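Local coordinates for protein actibind (Aspergillus niger, PDB 3D3Z) that cleaves RNA as a ribonuclease of the T2 family, probably with little base specificity and a preference for adenylic acid, at residues 106-111 with 138-143; 151-156 with 161-166; 173-178 with 217-222; 204-207 with 212-215. All blocks are in the same frame, centred on the assembly; numbering follows the deposited sequence.

Contact 1: 106-111 with 138-143. With D3Z (1-(5-deoxy-beta-L-xylofuranosyl)pyrimidine-2,4(1H,3H)-dione), chain E; PO4 (phosphate ion), chain D.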
loop_
_atom_site.group_PDB
_atom_site.type_symbol
_atom_site.label_atom_id
_atom_site.label_comp_id
_atom_site.label_asym_id
_atom_site.label_seq_id
_atom_site.Cartn_x
_atom_site.Cartn_y
_atom_site.Cartn_z
ATOM N N SER A 106 -0.623 13.785 10.010
ATOM C CA SER A 106 -1.580 12.960 10.774
ATOM C C SER A 106 -1.858 11.654 10.049
ATOM O O SER A 106 -1.941 10.614 10.675
ATOM C CB SER A 106 -2.921 13.673 11.108
ATOM O OG SER A 106 -3.384 14.503 10.040
ATOM N N PHE A 107 -1.967 11.716 8.731
ATOM C CA PHE A 107 -2.267 10.539 7.891
ATOM C C PHE A 107 -1.101 9.549 7.947
ATOM O O PHE A 107 -1.298 8.325 8.119
ATOM C CB PHE A 107 -2.510 11.007 6.436
ATOM C CG PHE A 107 -2.931 9.919 5.459
ATOM C CD1 PHE A 107 -3.564 8.788 5.836
ATOM C CD2 PHE A 107 -2.700 10.096 4.123
ATOM C CE1 PHE A 107 -3.937 7.809 4.900
ATOM C CE2 PHE A 107 -3.085 9.151 3.169
ATOM C CZ PHE A 107 -3.662 8.011 3.556
ATOM N N TRP A 108 0.116 10.062 7.768
ATOM C CA TRP A 108 1.329 9.210 7.841
ATOM C C TRP A 108 1.537 8.589 9.231
ATOM O O TRP A 108 1.844 7.394 9.384
ATOM C CB TRP A 108 2.547 9.996 7.365
ATOM C CG TRP A 108 2.422 10.572 6.025
ATOM C CD1 TRP A 108 1.688 10.063 4.961
ATOM C CD2 TRP A 108 3.117 11.719 5.512
ATOM N NE1 TRP A 108 1.855 10.866 3.848
ATOM C CE2 TRP A 108 2.740 11.866 4.153
ATOM C CE3 TRP A 108 4.034 12.631 6.068
ATOM C CZ2 TRP A 108 3.195 12.886 3.379
ATOM C CZ3 TRP A 108 4.496 13.673 5.276
ATOM C CH2 TRP A 108 4.091 13.777 3.940
ATOM N N GLU A 109 1.315 9.412 10.267
ATOM C CA GLU A 109 1.242 8.874 11.646
ATOM C C GLU A 109 0.278 7.725 11.712
ATOM O O GLU A 109 0.578 6.642 12.245
ATOM C CB GLU A 109 0.807 9.946 12.636
ATOM C CG GLU A 109 1.867 11.006 12.928
ATOM C CD GLU A 109 1.297 12.193 13.693
ATOM O OE1 GLU A 109 0.213 12.003 14.253
ATOM O OE2 GLU A 109 1.919 13.289 13.704
ATOM N N HIS A 110 -0.932 7.951 11.222
ATOM C CA HIS A 110 -1.976 6.898 11.250
ATOM C C HIS A 110 -1.532 5.596 10.604
ATOM O O HIS A 110 -1.655 4.502 11.175
ATOM C CB HIS A 110 -3.283 7.414 10.617
ATOM C CG HIS A 110 -4.346 6.365 10.500
ATOM N ND1 HIS A 110 -5.052 5.905 11.585
ATOM C CD2 HIS A 110 -4.798 5.667 9.430
ATOM C CE1 HIS A 110 -5.876 4.948 11.203
ATOM N NE2 HIS A 110 -5.769 4.806 9.892
ATOM N N GLU A 111 -1.002 5.693 9.389
ATOM C CA GLU A 111 -0.572 4.499 8.712
ATOM C C GLU A 111 0.557 3.729 9.427
ATOM O O GLU A 111 0.468 2.507 9.578
ATOM C CB GLU A 111 -0.203 4.800 7.280
ATOM C CG GLU A 111 -1.487 5.171 6.427
ATOM C CD GLU A 111 -2.567 4.094 6.410
ATOM O OE1 GLU A 111 -2.176 2.927 6.242
ATOM O OE2 GLU A 111 -3.784 4.413 6.545
ATOM N N ASP A 138 12.413 3.316 6.759
ATOM C CA ASP A 138 12.506 2.212 5.822
ATOM C C ASP A 138 11.099 1.762 5.344
ATOM O O ASP A 138 10.936 1.351 4.174
ATOM C CB ASP A 138 13.218 1.008 6.421
ATOM C CG ASP A 138 14.755 1.175 6.493
ATOM O OD1 ASP A 138 15.343 2.144 5.947
ATOM O OD2 ASP A 138 15.318 0.253 7.096
ATOM N N PHE A 139 10.136 1.770 6.265
ATOM C CA PHE A 139 8.741 1.420 5.991
ATOM C C PHE A 139 8.166 2.366 4.918
ATOM O O PHE A 139 7.748 1.913 3.842
ATOM C CB PHE A 139 7.913 1.402 7.278
ATOM C CG PHE A 139 6.391 1.474 7.022
ATOM C CD1 PHE A 139 5.647 0.318 6.803
ATOM C CD2 PHE A 139 5.748 2.678 6.960
ATOM C CE1 PHE A 139 4.291 0.392 6.561
ATOM C CE2 PHE A 139 4.369 2.763 6.750
ATOM C CZ PHE A 139 3.656 1.596 6.550
ATOM N N PHE A 140 8.284 3.663 5.118
ATOM C CA PHE A 140 7.795 4.653 4.159
ATOM C C PHE A 140 8.448 4.490 2.821
ATOM O O PHE A 140 7.745 4.371 1.827
ATOM C CB PHE A 140 7.930 6.045 4.715
ATOM C CG PHE A 140 6.879 6.329 5.738
ATOM C CD1 PHE A 140 5.576 6.627 5.329
ATOM C CD2 PHE A 140 7.123 6.221 7.090
ATOM C CE1 PHE A 140 4.563 6.812 6.213
ATOM C CE2 PHE A 140 6.103 6.420 7.992
ATOM C CZ PHE A 140 4.807 6.732 7.544
ATOM N N GLN A 141 9.768 4.308 2.818
ATOM C CA GLN A 141 10.494 3.930 1.587
ATOM C C GLN A 141 9.961 2.656 0.898
ATOM O O GLN A 141 9.756 2.669 -0.303
ATOM C CB GLN A 141 12.027 3.833 1.811
ATOM C CG GLN A 141 12.790 3.744 0.469
ATOM C CD GLN A 141 12.639 4.961 -0.416
ATOM O OE1 GLN A 141 13.081 6.051 -0.061
ATOM N NE2 GLN A 141 12.139 4.762 -1.631
ATOM N N GLN A 142 9.717 1.602 1.657
ATOM C CA GLN A 142 9.242 0.303 1.124
ATOM C C GLN A 142 7.846 0.471 0.469
ATOM O O GLN A 142 7.605 0.001 -0.612
ATOM C CB GLN A 142 9.171 -0.701 2.272
ATOM C CG GLN A 142 8.790 -2.122 1.875
ATOM C CD GLN A 142 9.697 -2.749 0.861
ATOM O OE1 GLN A 142 10.914 -2.668 0.978
ATOM N NE2 GLN A 142 9.117 -3.387 -0.131
ATOM N N VAL A 143 6.932 1.159 1.164
ATOM C CA VAL A 143 5.562 1.417 0.610
ATOM C C VAL A 143 5.681 2.087 -0.753
ATOM O O VAL A 143 5.103 1.658 -1.790
ATOM C CB VAL A 143 4.693 2.267 1.579
ATOM C CG1 VAL A 143 3.294 2.507 0.933
ATOM C CG2 VAL A 143 4.601 1.582 2.912
HETATM N N1 D3Z E . -7.990 9.520 4.401
HETATM C C2 D3Z E . -7.002 10.501 4.617
HETATM N N3 D3Z E . -6.312 10.975 3.583
HETATM C C4 D3Z E . -6.517 10.540 2.339
HETATM C C5 D3Z E . -7.475 9.584 2.123
HETATM C C6 D3Z E . -8.220 9.072 3.177
HETATM O O2 D3Z E . -6.761 10.943 5.759
HETATM O O4 D3Z E . -5.883 10.981 1.358
HETATM C "C1'" D3Z E . -8.745 8.978 5.501
HETATM C "C2'" D3Z E . -7.874 9.165 6.726
HETATM O "O2'" D3Z E . -8.464 10.143 7.602
HETATM C "C3'" D3Z E . -7.699 7.782 7.328
HETATM C "C4'" D3Z E . -8.497 6.821 6.465
HETATM O "O3'" D3Z E . -6.334 7.397 7.309
HETATM O "O4'" D3Z E . -8.952 7.566 5.319
HETATM C "C5'" D3Z E . -7.623 5.631 6.084
HETATM P P PO4 D . -6.657 2.335 7.227
HETATM O O1 PO4 D . -6.758 1.014 8.005
HETATM O O2 PO4 D . -7.613 2.207 6.074
HETATM O O3 PO4 D . -5.219 2.570 6.818
HETATM O O4 PO4 D . -7.033 3.355 8.269
#
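F140 turns the edge of its ring toward the face of W108 in an offset edge-to-face pair: the ring planes stand at 66°, and the five-membered ring of W108 and the ring of F140 have centroids 6.0 Å apart. The offset leaves the rim of F140 closer to the stem of W108 than to its indole, with F140 CE1 3.9 Å from W108 CB. The same rim also meets the backbone of helix 104-116, W108 O sitting at the ring edge near its plane, 3.6 Å from F140 CZ. The W108 indole runs on away from F140, and its NE1 is hydrogen-bonded to W95 O. One turn further along, F139 CZ comes to 4.5 Å from E111 O. In this way helix 134-147 packs, through two neighbouring phenylalanines, against the helix of the RNase T2 fold that carries pocket residues and the predicted active-site residue E111. The other side of that helix faces the ligands. F107, whose CG is anti to the backbone N (chi1 -176°), lays one ring face against the uracil, D3Z N3 lying 3.7 Å above the ring plane over its centre. H110 takes the same turn and presents its ring edge to phosphate, NE2 donating to PO4 O4 over 2.5 Å at a nearly straight 170°. E111 OE1 accepts from W54 NE1, while H115 and K114 also bind the phosphate.

Contact 2: 151-156 with 161-166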
loop_
_atom_site.group_PDB
_atom_site.type_symbol
_atom_site.label_atom_id
_atom_site.label_comp_id
_atom_site.label_asym_id
_atom_site.label_seq_id
_atom_site.Cartn_x
_atom_site.Cartn_y
_atom_site.Cartn_z
ATOM N N ASP A 151 1.251 0.830 -11.076
ATOM C CA ASP A 151 0.689 2.008 -11.715
ATOM C C ASP A 151 -0.704 1.632 -12.301
ATOM O O ASP A 151 -0.857 1.340 -13.484
ATOM C CB ASP A 151 1.630 2.554 -12.778
ATOM C CG ASP A 151 1.117 3.816 -13.447
ATOM O OD1 ASP A 151 0.007 4.315 -13.157
ATOM O OD2 ASP A 151 1.836 4.318 -14.332
ATOM N N SER A 152 -1.678 1.659 -11.408
ATOM C CA SER A 152 -3.105 1.451 -11.665
ATOM C C SER A 152 -3.646 2.302 -12.808
ATOM O O SER A 152 -4.328 1.782 -13.693
ATOM C CB SER A 152 -3.851 1.758 -10.349
ATOM O OG SER A 152 -3.432 0.866 -9.345
ATOM N N TYR A 153 -3.371 3.603 -12.810
ATOM C CA TYR A 153 -3.869 4.470 -13.879
ATOM C C TYR A 153 -3.465 3.983 -15.267
ATOM O O TYR A 153 -4.313 3.928 -16.172
ATOM C CB TYR A 153 -3.423 5.906 -13.725
ATOM C CG TYR A 153 -4.080 6.814 -14.733
ATOM C CD1 TYR A 153 -5.214 7.530 -14.382
ATOM C CD2 TYR A 153 -3.613 6.921 -16.064
ATOM C CE1 TYR A 153 -5.840 8.354 -15.265
ATOM C CE2 TYR A 153 -4.269 7.752 -16.985
ATOM C CZ TYR A 153 -5.389 8.457 -16.565
ATOM O OH TYR A 153 -6.081 9.302 -17.406
ATOM N N THR A 154 -2.187 3.656 -15.437
ATOM C CA THR A 154 -1.693 3.183 -16.716
ATOM C C THR A 154 -2.208 1.792 -17.058
ATOM O O THR A 154 -2.546 1.530 -18.201
ATOM C CB THR A 154 -0.174 3.199 -16.762
ATOM O OG1 THR A 154 0.254 4.547 -16.583
ATOM C CG2 THR A 154 0.332 2.730 -18.130
ATOM N N ALA A 155 -2.275 0.905 -16.084
ATOM C CA ALA A 155 -2.814 -0.427 -16.349
ATOM C C ALA A 155 -4.276 -0.314 -16.845
ATOM O O ALA A 155 -4.695 -1.056 -17.746
ATOM C CB ALA A 155 -2.731 -1.288 -15.123
ATOM N N LEU A 156 -5.046 0.575 -16.219
ATOM C CA LEU A 156 -6.436 0.837 -16.620
ATOM C C LEU A 156 -6.485 1.504 -17.990
ATOM O O LEU A 156 -7.204 1.057 -18.884
ATOM C CB LEU A 156 -7.198 1.659 -15.561
ATOM C CG LEU A 156 -7.560 0.899 -14.268
ATOM C CD1 LEU A 156 -7.868 1.881 -13.128
ATOM C CD2 LEU A 156 -8.718 -0.090 -14.420
ATOM N N ILE A 161 -9.651 2.024 -20.120
ATOM C CA ILE A 161 -10.446 2.510 -18.983
ATOM C C ILE A 161 -9.782 3.804 -18.439
ATOM O O ILE A 161 -8.744 3.765 -17.771
ATOM C CB ILE A 161 -10.560 1.431 -17.882
ATOM C CG1 ILE A 161 -11.266 0.165 -18.417
ATOM C CG2 ILE A 161 -11.296 1.967 -16.685
ATOM C CD1 ILE A 161 -10.998 -1.079 -17.642
ATOM N N THR A 162 -10.346 4.949 -18.805
ATOM C CA THR A 162 -9.817 6.240 -18.398
ATOM C C THR A 162 -10.919 7.073 -17.727
ATOM O O THR A 162 -12.136 6.855 -17.940
ATOM C CB THR A 162 -9.183 6.981 -19.594
ATOM O OG1 THR A 162 -10.179 7.251 -20.586
ATOM C CG2 THR A 162 -8.067 6.155 -20.207
ATOM N N PRO A 163 -10.521 8.004 -16.838
ATOM C CA PRO A 163 -11.569 8.777 -16.203
ATOM C C PRO A 163 -12.453 9.513 -17.218
ATOM O O PRO A 163 -11.961 10.002 -18.228
ATOM C CB PRO A 163 -10.784 9.773 -15.313
ATOM C CG PRO A 163 -9.473 9.092 -15.044
ATOM C CD PRO A 163 -9.172 8.366 -16.338
ATOM N N SER A 164 -13.752 9.569 -16.928
ATOM C CA SER A 164 -14.760 10.154 -17.851
ATOM C C SER A 164 -15.968 10.717 -17.097
ATOM O O SER A 164 -16.454 10.106 -16.143
ATOM C CB SER A 164 -15.230 9.091 -18.870
ATOM O OG SER A 164 -16.239 9.585 -19.746
ATOM N N GLU A 165 -16.459 11.871 -17.544
ATOM C CA GLU A 165 -17.698 12.424 -17.011
ATOM C C GLU A 165 -18.901 11.559 -17.414
ATOM O O GLU A 165 -19.866 11.464 -16.653
ATOM C CB GLU A 165 -17.921 13.850 -17.527
ATOM C CG GLU A 165 -16.768 14.844 -17.315
ATOM C CD GLU A 165 -16.475 15.155 -15.843
ATOM O OE1 GLU A 165 -17.202 14.654 -14.941
ATOM O OE2 GLU A 165 -15.488 15.905 -15.595
ATOM N N ASP A 166 -18.822 10.886 -18.560
ATOM C CA ASP A 166 -19.988 10.190 -19.143
ATOM C C ASP A 166 -19.867 8.677 -19.219
ATOM O O ASP A 166 -20.841 7.963 -18.993
ATOM C CB ASP A 166 -20.246 10.746 -20.547
ATOM C CG ASP A 166 -20.303 12.248 -20.552
ATOM O OD1 ASP A 166 -21.188 12.801 -19.846
ATOM O OD2 ASP A 166 -19.435 12.878 -21.212
HETATM O O HOH W 1 -6.910 5.264 -16.178
#
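L156 and I161 meet where helix 152-158 gives way to the loop leading to helix 171-179, so that in this part of the RNase T2 fold, away from the annotated sites, a backbone bond and apolar packing join the end of the helix to the loop that follows. The direct backbone link is I161 N to L156 O, 2.9 Å long with an angle of 157° at the hydrogen. Beside it the aliphatic branches pack, L156 CD2 lying 4.0 Å from I161 CG2. The second meeting point is Y153 with P163: the phenol end reaches the proline ring obliquely, Y153 CE1 to P163 CD measuring 3.5 Å. A chi1 of -173°, which sets CG opposite the backbone N, carries the phenol end toward P163. Further out, Y232 touches both Y153 and L156, and L178 of helix 171-179 packs on L156. The start of the helix is fixed by D151 at the N-cap, whose OD1 accepts from T154 N at 3.2 Å while OD2 takes the T154 hydroxyl, each donor coming from above the carboxylate plane. A water joins the two backbones, donating to Y153 O and to I161 O, and its oxygen sits 3.2 Å above the Y153 ring plane, over the ring centre.

Contact 3: 173-178 with 217-222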
loop_
_atom_site.group_PDB
_atom_site.type_symbol
_atom_site.label_atom_id
_atom_site.label_comp_id
_atom_site.label_asym_id
_atom_site.label_seq_id
_atom_site.Cartn_x
_atom_site.Cartn_y
_atom_site.Cartn_z
ATOM N N ASP A 173 -13.883 -5.770 -16.228
ATOM C CA ASP A 173 -12.891 -5.128 -17.075
ATOM C C ASP A 173 -11.794 -4.427 -16.228
ATOM O O ASP A 173 -10.596 -4.508 -16.567
ATOM C CB ASP A 173 -13.550 -4.109 -18.022
ATOM C CG ASP A 173 -14.283 -4.789 -19.237
ATOM O OD1 ASP A 173 -14.090 -5.998 -19.433
ATOM O OD2 ASP A 173 -15.008 -4.099 -19.971
ATOM N N ILE A 174 -12.244 -3.746 -15.170
ATOM C CA ILE A 174 -11.372 -3.049 -14.187
ATOM C C ILE A 174 -10.451 -4.090 -13.545
ATOM O O ILE A 174 -9.230 -3.931 -13.528
ATOM C CB ILE A 174 -12.210 -2.312 -13.092
ATOM C CG1 ILE A 174 -12.963 -1.117 -13.695
ATOM C CG2 ILE A 174 -11.310 -1.846 -11.882
ATOM C CD1 ILE A 174 -14.110 -0.630 -12.851
ATOM N N GLU A 175 -11.055 -5.144 -13.016
ATOM C CA GLU A 175 -10.340 -6.262 -12.426
ATOM C C GLU A 175 -9.311 -6.941 -13.323
ATOM O O GLU A 175 -8.205 -7.297 -12.858
ATOM C CB GLU A 175 -11.335 -7.306 -11.942
ATOM C CG GLU A 175 -12.091 -6.873 -10.706
ATOM C CD GLU A 175 -13.128 -7.863 -10.277
ATOM O OE1 GLU A 175 -13.616 -8.608 -11.153
ATOM O OE2 GLU A 175 -13.466 -7.884 -9.071
ATOM N N ASP A 176 -9.664 -7.131 -14.595
ATOM C CA ASP A 176 -8.760 -7.766 -15.533
ATOM C C ASP A 176 -7.576 -6.845 -15.851
ATOM O O ASP A 176 -6.429 -7.311 -15.907
ATOM C CB ASP A 176 -9.470 -8.150 -16.848
ATOM C CG ASP A 176 -10.522 -9.249 -16.682
ATOM O OD1 ASP A 176 -10.572 -9.956 -15.655
ATOM O OD2 ASP A 176 -11.311 -9.414 -17.649
ATOM N N ALA A 177 -7.870 -5.560 -16.064
ATOM C CA ALA A 177 -6.878 -4.558 -16.427
ATOM C C ALA A 177 -5.767 -4.451 -15.363
ATOM O O ALA A 177 -4.571 -4.276 -15.691
ATOM C CB ALA A 177 -7.538 -3.215 -16.620
ATOM N N LEU A 178 -6.177 -4.616 -14.107
ATOM C CA LEU A 178 -5.286 -4.422 -12.951
ATOM C C LEU A 178 -4.608 -5.725 -12.585
ATOM O O LEU A 178 -3.454 -5.735 -12.161
ATOM C CB LEU A 178 -6.084 -3.837 -11.784
ATOM C CG LEU A 178 -6.607 -2.409 -12.047
ATOM C CD1 LEU A 178 -7.543 -1.986 -10.930
ATOM C CD2 LEU A 178 -5.495 -1.339 -12.293
ATOM N N SER A 217 -0.392 -12.104 -4.834
ATOM C CA SER A 217 -1.243 -13.145 -4.269
ATOM C C SER A 217 -2.739 -12.841 -4.369
ATOM O O SER A 217 -3.169 -11.747 -4.737
ATOM C CB SER A 217 -0.872 -13.443 -2.827
ATOM O OG SER A 217 -1.131 -12.368 -1.960
ATOM N N GLU A 218 -3.535 -13.847 -4.055
ATOM C CA GLU A 218 -4.982 -13.722 -4.214
ATOM C C GLU A 218 -5.634 -12.783 -3.185
ATOM O O GLU A 218 -5.360 -12.844 -1.969
ATOM C CB GLU A 218 -5.648 -15.111 -4.151
ATOM C CG GLU A 218 -6.971 -15.138 -4.862
ATOM C CD GLU A 218 -7.469 -16.541 -5.077
ATOM O OE1 GLU A 218 -6.880 -17.237 -5.948
ATOM O OE2 GLU A 218 -8.449 -16.930 -4.383
ATOM N N ARG A 219 -6.525 -11.927 -3.686
ATOM C CA ARG A 219 -7.275 -11.025 -2.821
ATOM C C ARG A 219 -8.128 -11.787 -1.816
ATOM O O ARG A 219 -8.756 -12.798 -2.144
ATOM C CB ARG A 219 -8.111 -10.044 -3.656
ATOM C CG ARG A 219 -9.298 -10.687 -4.403
ATOM C CD ARG A 219 -9.816 -9.761 -5.436
ATOM N NE ARG A 219 -10.920 -10.369 -6.173
ATOM C CZ ARG A 219 -11.570 -9.766 -7.161
ATOM N NH1 ARG A 219 -11.257 -8.518 -7.492
ATOM N NH2 ARG A 219 -12.561 -10.403 -7.796
ATOM N N LEU A 220 -8.119 -11.334 -0.577
ATOM C CA LEU A 220 -8.906 -11.928 0.479
ATOM C C LEU A 220 -10.266 -11.168 0.654
ATOM O O LEU A 220 -11.044 -11.497 1.543
ATOM C CB LEU A 220 -8.089 -11.934 1.792
ATOM C CG LEU A 220 -6.617 -12.444 1.750
ATOM C CD1 LEU A 220 -5.867 -12.192 3.068
ATOM C CD2 LEU A 220 -6.541 -13.920 1.373
ATOM N N GLU A 221 -10.498 -10.146 -0.173
ATOM C CA GLU A 221 -11.781 -9.420 -0.262
ATOM C C GLU A 221 -11.881 -9.065 -1.747
ATOM O O GLU A 221 -10.865 -8.727 -2.347
ATOM C CB GLU A 221 -11.748 -8.188 0.663
ATOM C CG GLU A 221 -13.107 -7.789 1.227
ATOM C CD GLU A 221 -13.210 -6.340 1.781
ATOM O OE1 GLU A 221 -12.215 -5.775 2.307
ATOM O OE2 GLU A 221 -14.331 -5.769 1.684
ATOM N N ASP A 222 -13.067 -9.173 -2.366
ATOM C CA ASP A 222 -13.179 -8.981 -3.839
ATOM C C ASP A 222 -13.529 -7.548 -4.287
ATOM O O ASP A 222 -12.777 -6.893 -5.048
ATOM C CB ASP A 222 -14.220 -9.940 -4.454
ATOM C CG ASP A 222 -13.846 -11.416 -4.311
ATOM O OD1 ASP A 222 -12.648 -11.744 -4.096
ATOM O OD2 ASP A 222 -14.781 -12.244 -4.443
#
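R219 and E175 are brought together by two different chain shapes. In R219, chi1 of 70° places CG between the backbone N and the carbonyl carbon, and from there the chain runs extended to NE; E175 turns CG beside its own backbone N (chi1 -72°) and then extends. The two side chains cross at about a right angle. The guanidinium meets the carboxylate end-on, yet both nitrogens converge on a single oxygen: NH1 of R219 lies 2.8 Å and NH2 3.0 Å from E175 OE2. That oxygen lies near the guanidinium plane, whereas both donors approach it from the same face of the carboxylate, well above its plane, and the two planes stand 54° apart. The result is a salt bridge in which one carboxylate oxygen accepts from two N-H groups, neither of them straight. In one of its two conformers D222 may extend this into a network, with R219 NE making a weak 3.0 Å bond to D222 OD1; D222 CA lies above one guanidinium face, toward its rim. R219 NH1 also donates to P187 O. At the surface, the contact ties helix 171-179 to the loop after strand 213-216, with V189 of strand 188-192 touching E175 and joined to D222 by a backbone hydrogen bond.

Contact 4: 204-207 with 212-215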
loop_
_atom_site.group_PDB
_atom_site.type_symbol
_atom_site.label_atom_id
_atom_site.label_comp_id
_atom_site.label_asym_id
_atom_site.label_seq_id
_atom_site.Cartn_x
_atom_site.Cartn_y
_atom_site.Cartn_z
ATOM N N ASN A 204 2.146 -12.029 -0.939
ATOM C CA ASN A 204 2.876 -12.743 0.092
ATOM C C ASN A 204 4.367 -12.403 -0.113
ATOM O O ASN A 204 4.767 -11.929 -1.189
ATOM C CB ASN A 204 2.620 -14.252 0.054
ATOM C CG ASN A 204 1.119 -14.640 0.263
ATOM O OD1 ASN A 204 0.428 -14.168 1.168
ATOM N ND2 ASN A 204 0.656 -15.525 -0.573
ATOM N N VAL A 205 5.155 -12.637 0.930
ATOM C CA VAL A 205 6.560 -12.150 1.042
ATOM C C VAL A 205 7.531 -13.294 1.374
ATOM O O VAL A 205 7.300 -14.095 2.267
ATOM C CB VAL A 205 6.691 -10.966 2.057
ATOM C CG1 VAL A 205 8.148 -10.463 2.154
ATOM C CG2 VAL A 205 5.776 -9.796 1.603
ATOM N N LYS A 206 8.625 -13.325 0.614
ATOM C CA LYS A 206 9.792 -14.164 0.899
ATOM C C LYS A 206 10.836 -13.262 1.548
ATOM O O LYS A 206 11.295 -12.312 0.935
ATOM C CB LYS A 206 10.337 -14.742 -0.396
ATOM C CG LYS A 206 9.368 -15.672 -1.124
ATOM C CD LYS A 206 9.811 -15.961 -2.575
ATOM C CE LYS A 206 10.829 -17.104 -2.645
ATOM N NZ LYS A 206 10.290 -18.450 -2.210
ATOM N N GLY A 207 11.138 -13.537 2.806
ATOM C CA GLY A 207 12.051 -12.720 3.580
ATOM C C GLY A 207 11.390 -11.618 4.397
ATOM O O GLY A 207 10.305 -11.772 4.979
ATOM N N GLY A 212 12.435 -7.773 1.052
ATOM C CA GLY A 212 12.067 -9.102 0.610
ATOM C C GLY A 212 11.385 -9.109 -0.737
ATOM O O GLY A 212 11.174 -8.066 -1.383
ATOM N N THR A 213 11.046 -10.308 -1.179
ATOM C CA THR A 213 10.444 -10.495 -2.487
ATOM C C THR A 213 8.917 -10.535 -2.322
ATOM O O THR A 213 8.370 -11.346 -1.559
ATOM C CB THR A 213 10.951 -11.785 -3.139
ATOM O OG1 THR A 213 12.362 -11.673 -3.350
ATOM C CG2 THR A 213 10.268 -12.007 -4.467
ATOM N N TYR A 214 8.251 -9.608 -2.997
ATOM C CA TYR A 214 6.798 -9.468 -2.869
ATOM C C TYR A 214 6.166 -10.208 -4.042
ATOM O O TYR A 214 6.317 -9.806 -5.214
ATOM C CB TYR A 214 6.370 -7.984 -2.844
ATOM C CG TYR A 214 6.479 -7.350 -1.488
ATOM C CD1 TYR A 214 7.729 -7.036 -0.927
ATOM C CD2 TYR A 214 5.342 -7.013 -0.772
ATOM C CE1 TYR A 214 7.820 -6.427 0.312
ATOM C CE2 TYR A 214 5.431 -6.426 0.484
ATOM C CZ TYR A 214 6.675 -6.131 1.006
ATOM O OH TYR A 214 6.753 -5.524 2.232
ATOM N N VAL A 215 5.462 -11.279 -3.719
ATOM C CA VAL A 215 4.859 -12.183 -4.714
ATOM C C VAL A 215 3.348 -11.961 -4.746
ATOM O O VAL A 215 2.678 -12.146 -3.717
ATOM C CB VAL A 215 5.188 -13.653 -4.350
ATOM C CG1 VAL A 215 4.419 -14.661 -5.214
ATOM C CG2 VAL A 215 6.698 -13.883 -4.466
HETATM O O HOH W 2 13.977 -12.720 -0.428
#
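A beta hairpin is formed here by the end of strand 195-206 and the start of strand 213-216, where the latter pairs with the former in the antiparallel sheet of this RNase T2 fold. Antiparallel register is set by two hydrogen-bonded pairs, N204 with V215 and K206 with T213, on either side of the non-hydrogen-bonded pair V205 with Y214. In the first pair V215 N reaches N204 O over 2.7 Å, nearly along the C=O axis; in the second T213 N to K206 O is 2.9 Å, in the carbonyl plane. Between them V205 CA sends its hydrogen toward T213 O, the carbon and oxygen 3.3 Å apart. On the face shared by V205 and Y214 the two side chains lie side by side, and a methyl rests on the aromatic ring. V205 CG2 stands 3.7 Å from the Y214 ring centroid and 15° off the ring normal, a CH-pi contact. L30 of strand 29-35 touches both residues, Q142 and L146 of helix 134-147 touch Y214, and the Y214 hydroxyl is bonded to A209 O in the turn. On the other face K206 bends at chi3 (84°) and chi4, its amine bound to S9 O, while its CD lies 4.2 Å from V215 CG2. A water donates to K206 O at 3.0 Å and, more weakly, accepts from T213 OG1 3.5 Å away.

In the fold
Of the four contacts, contact 1 lies at the ligand pocket, that of D3Z. It also holds E111, one of the predicted active-site residues E111, H115 and H51; its side chain is about 3 Å from that of H115 and about 4 Å from that of H51. Contact 4 touches contact 1 at Q142, whose NE2 lies 3.3 Å from Y214 CE1, although the Y214 side chain remains about 11 Å from that of H115. Contacts 2 and 3, with centres 15 Å apart, join through successive helices, L156 CG meeting L178 CD2 at 3.6 Å. They lie across the chain's centre from contact 1, their centres 26 and 24 Å from its own. S217 CB of contact 3 and N204 of contact 4 also touch, linking the hairpin to the segment following it.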